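Local coordinates for protein lipase (Penicillium expansum, PDB 3G7N) that hydrolyses triacylglycerols and other acylglycerol lipids, releasing free fatty acids, as a secreted alkaline lipase of the alpha/beta-hydrolase superfamily, at residues Ala1-Ala7 / Thr217-Glu221; Arg13-Ser18 / Glu127-His131; Leu154-Asn160 / Thr179-Asn185. All blocks are in the same frame, centred on the assembly; numbering follows the deposited sequence.

How the interactions relate
All three contacts involve one mixed sheet, the core of the alpha/beta-hydrolase fold. Interaction 1 adds strand 2-3 to strand 218-219 at one end of that sheet; interaction 3 pairs strands 154-159 and 179-185 nearer the middle; interaction 2 lays helix 8-23 across strand 125-131, the next neighbour of 154-159. Interactions 2 and 3 have centres about 8 Å apart and touch, Ala15 packing on Leu159, whereas the centre of interaction 1 lies about 18 Å from that of interaction 2 and 13 Å from that of interaction 3. Along the chain, interactions 2 and 3 follow each other inside the loop that interaction 1 closes; strand 125-131 runs into the nucleophile Ser132, and strand 179-185 ends shortly before the catalytic Asp188.

Interaction 1: Ala1-Ala7 / Thr217-Glu221; sequences ATADAAA and TVKCE
Thr2 and Lys219 face each other as the hydrogen-bonded pair of a short antiparallel bridge, by which strand 2-3 is added as an outermost strand of the alpha/beta-hydrolase sheet. The backbone bonds come first. Thr2 N gives its hydrogen to Lys219 O at 3.0 Å, and Lys219 N returns one to Thr2 O; Asp4 N then bonds to Thr217 O beyond the non-hydrogen-bonded pair of Ala3 and Val218. A water links Thr2 OG1 to Lys219 O, so a threonine suits this exposed position, where its hydroxyl can meet solvent.

The charged contact lies at the very start of the chain. The amino group Ala1 N forms a salt bridge with Glu221 OE2 at 2.8 Å, meeting the oxygen from above the carboxylate plane, 51° out of it. Asp225 also accepts a hydrogen bond from Ala1 N, so two acids hold the terminus in place. Asp4 and Lys219 carry opposite charges too, but Asp4 OD2 stays 5.2 Å from Lys219 NZ because the lysine chain runs out fully extended; any attraction is probably modest.

Van der Waals contacts are few, as befits a surface edge. Ala1 CB rests 3.9 Å from Val218 CG2; the valine's CG1 is anti to the carbonyl carbon (chi1 -61°), which leaves CG2 between N and the carbonyl carbon, facing Ala1. Cys220 turns away to its disulfide with Cys228. Asp4 instead leans over the lysine stem, its CG anti to the backbone N (chi1 -164°), which brings Asp4 OD2 to 3.7 Å from Lys219 CB.

Interaction 2: Arg13-Ser18 / Glu127-His131; sequences RAAKLS and EAVGH. With SO4 (sulfate ion), chain E.
Arg13 grips Glu127 end-on, with one nitrogen for each oxygen. Arg13 NH1 donates to Glu127 OE1 and Arg13 NH2 to Glu127 OE2, both at 2.9 Å and almost straight. Both oxygens use their syn lone pairs, and the guanidinium and carboxylate planes are only 12° apart, the textbook form of a bidentate salt bridge. The arginine spans the gap because its chain is extended from CG to NE, with CG anti to the backbone N (chi1 173°). Asp31 makes a second salt bridge to Arg13 NH2 and Thr57 a hydrogen bond to Glu127 OE2, which would fix the rotation of both flat groups. With the guanidinium gone, as with an alanine here, the buried Glu127 carboxylate is likely to be left without its charged mate.

Leu17 CD1 covers one face of the guanidinium, 3.7 Å above its plane. Farther along, Ser18 OG gives its hydrogen to Ala14 O at 2.9 Å, a carbonyl that already accepts Ser18 N from its opposite face. This hydroxyl satisfies itself on its own helix and can therefore sit against apolar atoms, 3.3 Å from Gly130 CA. Val129 CG2 fits among Ala14 CB, Ala14 O and Ser18 OG, and the small alanine allows the strand to come this close, Ala14 CB being 3.6 Å from Val129 CG2. A water accepts from His131 N and donates to Ser18 O. Lys16 NZ donates to sulfate O2 at 2.6 Å; this ion, also bound by Ser258, probably comes from the crystallisation liquor.

Helix 8-23 packs on strand 125-131 at 68° in the helix-on-sheet layering of the alpha/beta-hydrolase fold, and the strand runs into Ser132, the nucleophile, through a Gly-x-Ser-x-Gly turn consistent with the nucleophile elbow.

Interaction 3: Leu154-Asn160 / Thr179-Asn185; sequences LVSNALN and TFNRGNN
Phe180 reaches across from strand 179-185 to the neighbouring 154-159, and its ring meets two small residues there. Its CB stands on the same face as Ser156 and Ala158, and CG is anti to the backbone N (chi1 179°), which carries the ring over toward the partner strand. CD1 comes first, 3.8 Å from Ser156 CB, which lies at the ring edge in its plane. CE1 goes on to Ala158 CB at 3.5 Å, and CZ, the tip, touches the same methyl at 3.6 Å. The small serine and alanine suit places where the ring lies so close; it also stacks on Tyr204, while Ser156 OG turns to His142.

Beneath the ring the strands are parallel partners of a beta-alpha-beta unit, joined through helix 167-175. Asn181 N donates to Ser156 O and Asn181 O accepts from Ala158 N, so Asn181 N and O both reach the same neighbouring strand, straddling Asn157. On the other face, Asn181 ND2 gives a hydrogen to Asn157 OD1 at 3.0 Å, the two amides lying side by side with planes 20° apart. Gly183 suits its place because Leu159 CD2 approaches its CA to 4.0 Å, where a side chain would collide.

At the carboxyl end, Asn160 N donates to Gly183 O at 3.0 Å, and weakly to Asn184 OD1. The Asn160 side chain meets Asp188 of the charge relay and is held by Ala243 and Ser244. Backbone bonds, paired amides and these outside partners are together consistent with the end of strand 154-159 being positioned by polar contacts next to Asp188.

Interaction 1: Ala1-Ala7 / Thr217-Glu221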
loop_
_atom_site.group_PDB
_atom_site.type_symbol
_atom_site.label_atom_id
_atom_site.label_comp_id
_atom_site.label_asym_id
_atom_site.label_seq_id
_atom_site.Cartn_x
_atom_site.Cartn_y
_atom_site.Cartn_z
ATOM N N ALA A 1 -9.349 -8.773 17.645
ATOM C CA ALA A 1 -8.022 -9.142 17.072
ATOM C C ALA A 1 -7.482 -10.384 17.761
ATOM O O ALA A 1 -7.839 -10.675 18.903
ATOM C CB ALA A 1 -7.047 -7.986 17.239
ATOM N N THR A 2 -6.568 -11.076 17.096
ATOM C CA THR A 2 -5.953 -12.283 17.640
ATOM C C THR A 2 -4.466 -12.322 17.314
ATOM O O THR A 2 -4.017 -11.792 16.291
ATOM C CB THR A 2 -6.623 -13.550 17.076
ATOM O OG1 THR A 2 -6.521 -13.538 15.649
ATOM C CG2 THR A 2 -8.074 -13.595 17.457
ATOM N N ALA A 3 -3.671 -12.888 18.206
ATOM C CA ALA A 3 -2.245 -12.994 17.977
ATOM C C ALA A 3 -1.934 -13.642 16.631
ATOM O O ALA A 3 -2.495 -14.684 16.275
ATOM C CB ALA A 3 -1.574 -13.765 19.121
ATOM N N ASP A 4 -1.012 -13.032 15.893
ATOM C CA ASP A 4 -0.601 -13.577 14.606
ATOM C C ASP A 4 0.853 -13.221 14.339
ATOM O O ASP A 4 1.170 -12.479 13.388
ATOM C CB ASP A 4 -1.517 -13.098 13.475
ATOM C CG ASP A 4 -1.369 -13.933 12.207
ATOM O OD1 ASP A 4 -0.503 -14.840 12.167
ATOM O OD2 ASP A 4 -2.063 -13.633 11.214
ATOM N N ALA A 5 1.746 -13.721 15.194
ATOM C CA ALA A 5 3.176 -13.469 15.064
ATOM C C ALA A 5 3.696 -13.865 13.683
ATOM O O ALA A 5 4.647 -13.272 13.170
ATOM C CB ALA A 5 3.962 -14.206 16.166
ATOM N N ALA A 6 3.101 -14.898 13.101
ATOM C CA ALA A 6 3.563 -15.417 11.818
ATOM C C ALA A 6 3.456 -14.393 10.687
ATOM O O ALA A 6 4.145 -14.520 9.678
ATOM C CB ALA A 6 2.806 -16.689 11.455
ATOM N N ALA A 7 2.574 -13.405 10.854
ATOM C CA ALA A 7 2.383 -12.332 9.866
ATOM C C ALA A 7 3.525 -11.325 9.866
ATOM O O ALA A 7 3.650 -10.530 8.923
ATOM C CB ALA A 7 1.062 -11.626 10.117
ATOM N N THR A 217 2.254 -8.550 17.278
ATOM C CA THR A 217 1.524 -8.512 16.011
ATOM C C THR A 217 0.203 -9.258 16.069
ATOM O O THR A 217 0.154 -10.417 16.515
ATOM C CB THR A 217 2.375 -9.073 14.862
ATOM O OG1 THR A 217 3.525 -8.243 14.693
ATOM C CG2 THR A 217 1.572 -9.096 13.561
ATOM N N VAL A 218 -0.875 -8.589 15.682
ATOM C CA VAL A 218 -2.179 -9.187 15.668
ATOM C C VAL A 218 -2.830 -9.104 14.293
ATOM O O VAL A 218 -2.526 -8.198 13.500
ATOM C CB VAL A 218 -3.115 -8.567 16.736
ATOM C CG1 VAL A 218 -2.532 -8.780 18.133
ATOM C CG2 VAL A 218 -3.325 -7.070 16.480
ATOM N N LYS A 219 -3.731 -10.043 14.022
ATOM C CA LYS A 219 -4.647 -9.963 12.903
ATOM C C LYS A 219 -5.978 -9.453 13.387
ATOM O O LYS A 219 -6.556 -9.982 14.335
ATOM C CB LYS A 219 -4.827 -11.349 12.283
ATOM C CG LYS A 219 -5.759 -11.388 11.091
ATOM C CD LYS A 219 -5.928 -12.825 10.576
ATOM C CE LYS A 219 -6.529 -12.849 9.181
ATOM N NZ LYS A 219 -6.513 -14.222 8.589
ATOM N N CYS A 220 -6.443 -8.379 12.771
ATOM C CA CYS A 220 -7.615 -7.664 13.245
ATOM C C CYS A 220 -8.883 -8.243 12.645
ATOM O O CYS A 220 -8.856 -8.842 11.574
ATOM C CB CYS A 220 -7.482 -6.186 12.869
ATOM S SG CYS A 220 -5.914 -5.446 13.378
ATOM N N GLU A 221 -9.996 -8.069 13.347
ATOM C CA GLU A 221 -11.284 -8.548 12.878
ATOM C C GLU A 221 -12.052 -7.439 12.183
ATOM O O GLU A 221 -12.333 -6.399 12.781
ATOM C CB GLU A 221 -12.108 -9.077 14.062
ATOM C CG GLU A 221 -11.368 -10.066 14.949
ATOM C CD GLU A 221 -12.056 -10.268 16.294
ATOM O OE1 GLU A 221 -13.299 -10.109 16.351
ATOM O OE2 GLU A 221 -11.364 -10.620 17.279
HETATM O O HOH W 1 -8.499 -11.893 13.967
#

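Interaction 2: Arg13-Ser18 / Glu127-His131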
loop_
_atom_site.group_PDB
_atom_site.type_symbol
_atom_site.label_atom_id
_atom_site.label_comp_id
_atom_site.label_asym_id
_atom_site.label_seq_id
_atom_site.Cartn_x
_atom_site.Cartn_y
_atom_site.Cartn_z
ATOM N N ARG A 13 9.242 -6.938 6.215
ATOM C CA ARG A 13 9.825 -6.768 4.886
ATOM C C ARG A 13 9.127 -5.648 4.110
ATOM O O ARG A 13 9.782 -4.832 3.492
ATOM C CB ARG A 13 9.811 -8.078 4.090
ATOM C CG ARG A 13 10.260 -7.895 2.643
ATOM C CD ARG A 13 10.321 -9.232 1.894
ATOM N NE ARG A 13 10.568 -9.063 0.464
ATOM C CZ ARG A 13 9.618 -8.889 -0.447
ATOM N NH1 ARG A 13 8.344 -8.820 -0.100
ATOM N NH2 ARG A 13 9.966 -8.764 -1.724
ATOM N N ALA A 14 7.804 -5.636 4.151
ATOM C CA ALA A 14 7.049 -4.603 3.464
ATOM C C ALA A 14 7.464 -3.215 3.967
ATOM O O ALA A 14 7.555 -2.271 3.189
ATOM C CB ALA A 14 5.568 -4.821 3.658
ATOM N N ALA A 15 7.679 -3.093 5.272
ATOM C CA ALA A 15 8.080 -1.817 5.853
ATOM C C ALA A 15 9.476 -1.417 5.439
ATOM O O ALA A 15 9.733 -0.247 5.178
ATOM C CB ALA A 15 7.944 -1.867 7.361
ATOM N N LYS A 16 10.382 -2.403 5.330
ATOM C CA LYS A 16 11.717 -2.118 4.804
ATOM C C LYS A 16 11.694 -1.621 3.355
ATOM O O LYS A 16 12.363 -0.669 3.009
ATOM C CB LYS A 16 12.657 -3.322 4.950
ATOM C CG LYS A 16 12.998 -3.629 6.412
ATOM C CD LYS A 16 13.537 -5.066 6.598
ATOM C CE LYS A 16 14.882 -5.267 5.969
ATOM N NZ LYS A 16 15.372 -6.644 6.297
ATOM N N LEU A 17 10.904 -2.281 2.509
ATOM C CA LEU A 17 10.759 -1.851 1.125
ATOM C C LEU A 17 10.155 -0.457 1.040
ATOM O O LEU A 17 10.572 0.366 0.224
ATOM C CB LEU A 17 9.887 -2.838 0.349
ATOM C CG LEU A 17 10.473 -4.244 0.166
ATOM C CD1 LEU A 17 9.467 -5.138 -0.515
ATOM C CD2 LEU A 17 11.773 -4.221 -0.622
ATOM N N SER A 18 9.148 -0.214 1.872
ATOM C CA SER A 18 8.522 1.105 1.897
ATOM C C SER A 18 9.520 2.190 2.316
ATOM O O SER A 18 9.532 3.272 1.752
ATOM C CB SER A 18 7.345 1.104 2.853
ATOM O OG SER A 18 6.292 0.251 2.428
ATOM N N GLU A 127 3.368 -8.340 -6.304
ATOM C CA GLU A 127 3.180 -7.686 -5.020
ATOM C C GLU A 127 3.220 -6.180 -5.177
ATOM O O GLU A 127 3.878 -5.639 -6.073
ATOM C CB GLU A 127 4.213 -8.156 -4.006
ATOM C CG GLU A 127 5.623 -7.775 -4.305
ATOM C CD GLU A 127 6.596 -8.259 -3.231
ATOM O OE1 GLU A 127 6.210 -8.266 -2.029
ATOM O OE2 GLU A 127 7.771 -8.518 -3.555
ATOM N N ALA A 128 2.493 -5.498 -4.297
ATOM C CA ALA A 128 2.496 -4.028 -4.245
ATOM C C ALA A 128 2.616 -3.623 -2.796
ATOM O O ALA A 128 2.073 -4.291 -1.913
ATOM C CB ALA A 128 1.207 -3.493 -4.823
ATOM N N VAL A 129 3.341 -2.535 -2.539
ATOM C CA VAL A 129 3.603 -2.129 -1.154
ATOM C C VAL A 129 3.893 -0.643 -1.104
ATOM O O VAL A 129 4.459 -0.070 -2.048
ATOM C CB VAL A 129 4.806 -2.934 -0.591
ATOM C CG1 VAL A 129 6.031 -2.772 -1.447
ATOM C CG2 VAL A 129 5.105 -2.571 0.828
ATOM N N GLY A 130 3.577 -0.050 0.049
ATOM C CA GLY A 130 3.968 1.323 0.300
ATOM C C GLY A 130 3.418 1.794 1.619
ATOM O O GLY A 130 2.542 1.176 2.198
ATOM N N HIS A 131 3.944 2.927 2.071
ATOM C CA HIS A 131 3.609 3.488 3.387
ATOM C C HIS A 131 2.946 4.875 3.249
ATOM O O HIS A 131 3.330 5.687 2.418
ATOM C CB HIS A 131 4.891 3.592 4.213
ATOM C CG HIS A 131 4.737 4.384 5.483
ATOM N ND1 HIS A 131 5.051 5.723 5.552
ATOM C CD2 HIS A 131 4.442 3.994 6.743
ATOM C CE1 HIS A 131 4.887 6.139 6.798
ATOM N NE2 HIS A 131 4.524 5.115 7.537
HETATM S S SO4 E . 18.743 -6.089 6.763
HETATM O O1 SO4 E . 18.893 -4.637 6.835
HETATM O O2 SO4 E . 17.909 -6.541 5.641
HETATM O O3 SO4 E . 20.058 -6.733 6.683
HETATM O O4 SO4 E . 18.142 -6.546 8.021
HETATM O O HOH W 2 6.533 4.006 0.972
#

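Interaction 3: Leu154-Asn160 / Thr179-Asn185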
loop_
_atom_site.group_PDB
_atom_site.type_symbol
_atom_site.label_atom_id
_atom_site.label_comp_id
_atom_site.label_asym_id
_atom_site.label_seq_id
_atom_site.Cartn_x
_atom_site.Cartn_y
_atom_site.Cartn_z
ATOM N N LEU A 154 -1.423 -12.453 -6.263
ATOM C CA LEU A 154 -1.174 -11.044 -5.930
ATOM C C LEU A 154 -1.328 -10.876 -4.423
ATOM O O LEU A 154 -2.326 -11.322 -3.825
ATOM C CB LEU A 154 -2.184 -10.152 -6.647
ATOM C CG LEU A 154 -2.272 -8.686 -6.190
ATOM C CD1 LEU A 154 -0.965 -7.958 -6.448
ATOM C CD2 LEU A 154 -3.415 -8.017 -6.890
ATOM N N VAL A 155 -0.349 -10.226 -3.806
ATOM C CA VAL A 155 -0.450 -9.767 -2.415
ATOM C C VAL A 155 0.010 -8.326 -2.334
ATOM O O VAL A 155 1.061 -7.958 -2.891
ATOM C CB VAL A 155 0.421 -10.619 -1.489
ATOM C CG1 VAL A 155 0.275 -10.135 -0.027
ATOM C CG2 VAL A 155 0.044 -12.106 -1.606
ATOM N N SER A 156 -0.813 -7.501 -1.710
ATOM C CA SER A 156 -0.492 -6.088 -1.573
ATOM C C SER A 156 -0.468 -5.730 -0.092
ATOM O O SER A 156 -1.369 -6.144 0.671
ATOM C CB SER A 156 -1.538 -5.236 -2.296
ATOM O OG SER A 156 -1.577 -5.555 -3.699
ATOM N N ASN A 157 0.517 -4.927 0.309
ATOM C CA ASN A 157 0.676 -4.507 1.711
ATOM C C ASN A 157 0.702 -2.994 1.806
ATOM O O ASN A 157 1.701 -2.370 1.435
ATOM C CB ASN A 157 1.972 -5.081 2.284
ATOM C CG ASN A 157 1.947 -6.595 2.371
ATOM O OD1 ASN A 157 1.093 -7.169 3.040
ATOM N ND2 ASN A 157 2.888 -7.248 1.687
ATOM N N ALA A 158 -0.438 -2.422 2.188
ATOM C CA ALA A 158 -0.532 -0.976 2.414
ATOM C C ALA A 158 -0.244 -0.698 3.882
ATOM O O ALA A 158 -0.937 -1.235 4.758
ATOM C CB ALA A 158 -1.927 -0.468 2.060
ATOM N N LEU A 159 0.781 0.105 4.159
ATOM C CA LEU A 159 1.169 0.386 5.538
ATOM C C LEU A 159 0.698 1.769 5.965
ATOM O O LEU A 159 0.881 2.765 5.246
ATOM C CB LEU A 159 2.683 0.289 5.697
ATOM C CG LEU A 159 3.273 -1.048 5.211
ATOM C CD1 LEU A 159 4.789 -1.028 5.385
ATOM C CD2 LEU A 159 2.671 -2.256 5.929
ATOM N N ASN A 160 0.070 1.824 7.131
ATOM C CA ASN A 160 -0.274 3.101 7.767
ATOM C C ASN A 160 -1.132 3.983 6.848
ATOM O O ASN A 160 -0.924 5.197 6.770
ATOM C CB ASN A 160 0.984 3.871 8.246
ATOM C CG ASN A 160 1.839 3.070 9.233
ATOM O OD1 ASN A 160 1.909 1.837 9.151
ATOM N ND2 ASN A 160 2.531 3.754 10.133
ATOM N N THR A 179 -4.747 -10.860 -2.249
ATOM C CA THR A 179 -4.832 -10.526 -0.839
ATOM C C THR A 179 -4.339 -9.103 -0.610
ATOM O O THR A 179 -3.169 -8.798 -0.863
ATOM C CB THR A 179 -4.001 -11.501 0.000
ATOM O OG1 THR A 179 -4.453 -12.840 -0.264
ATOM C CG2 THR A 179 -4.119 -11.219 1.491
ATOM N N PHE A 180 -5.225 -8.258 -0.095
ATOM C CA PHE A 180 -4.876 -6.893 0.318
ATOM C C PHE A 180 -4.770 -6.807 1.833
ATOM O O PHE A 180 -5.758 -7.077 2.553
ATOM C CB PHE A 180 -5.897 -5.890 -0.218
ATOM C CG PHE A 180 -5.609 -4.466 0.189
ATOM C CD1 PHE A 180 -4.447 -3.845 -0.227
ATOM C CD2 PHE A 180 -6.513 -3.740 0.950
ATOM C CE1 PHE A 180 -4.119 -2.567 0.236
ATOM C CE2 PHE A 180 -6.238 -2.420 1.317
ATOM C CZ PHE A 180 -5.029 -1.843 0.977
ATOM N N ASN A 181 -3.581 -6.452 2.314
ATOM C CA ASN A 181 -3.330 -6.316 3.741
ATOM C C ASN A 181 -3.123 -4.845 4.084
ATOM O O ASN A 181 -2.433 -4.123 3.361
ATOM C CB ASN A 181 -2.070 -7.088 4.135
ATOM C CG ASN A 181 -2.193 -8.552 3.870
ATOM O OD1 ASN A 181 -3.258 -9.137 4.111
ATOM N ND2 ASN A 181 -1.199 -9.101 3.172
ATOM N N ARG A 182 -3.688 -4.414 5.215
ATOM C CA ARG A 182 -3.421 -3.071 5.774
ATOM C C ARG A 182 -2.622 -3.229 7.043
ATOM O O ARG A 182 -3.173 -3.652 8.067
ATOM C CB ARG A 182 -4.741 -2.349 6.059
ATOM C CG ARG A 182 -5.503 -2.054 4.806
ATOM C CD ARG A 182 -6.685 -1.130 5.067
ATOM N NE ARG A 182 -7.706 -1.786 5.880
ATOM C CZ ARG A 182 -8.047 -1.424 7.121
ATOM N NH1 ARG A 182 -7.337 -0.524 7.816
ATOM N NH2 ARG A 182 -9.087 -2.016 7.698
ATOM N N GLY A 183 -1.327 -2.949 6.989
ATOM C CA GLY A 183 -0.471 -3.134 8.157
ATOM C C GLY A 183 -0.273 -1.817 8.879
ATOM O O GLY A 183 0.317 -0.887 8.314
ATOM N N ASN A 184 -0.768 -1.737 10.123
ATOM C CA ASN A 184 -0.810 -0.472 10.869
ATOM C C ASN A 184 -0.018 -0.507 12.165
ATOM O O ASN A 184 0.398 -1.580 12.646
ATOM C CB ASN A 184 -2.267 -0.074 11.106
ATOM C CG ASN A 184 -2.936 0.328 9.831
ATOM O OD1 ASN A 184 -2.263 0.785 8.898
ATOM N ND2 ASN A 184 -4.248 0.156 9.749
ATOM N N ASN A 185 0.249 0.683 12.686
ATOM C CA ASN A 185 1.132 0.842 13.828
ATOM C C ASN A 185 0.435 1.536 14.998
ATOM O O ASN A 185 -0.422 2.417 14.814
ATOM C CB ASN A 185 2.365 1.636 13.407
ATOM C CG ASN A 185 3.508 1.505 14.397
ATOM O OD1 ASN A 185 3.896 0.389 14.735
ATOM N ND2 ASN A 185 4.114 2.627 14.783
HETATM O O HOH W 3 -2.637 0.428 6.220
#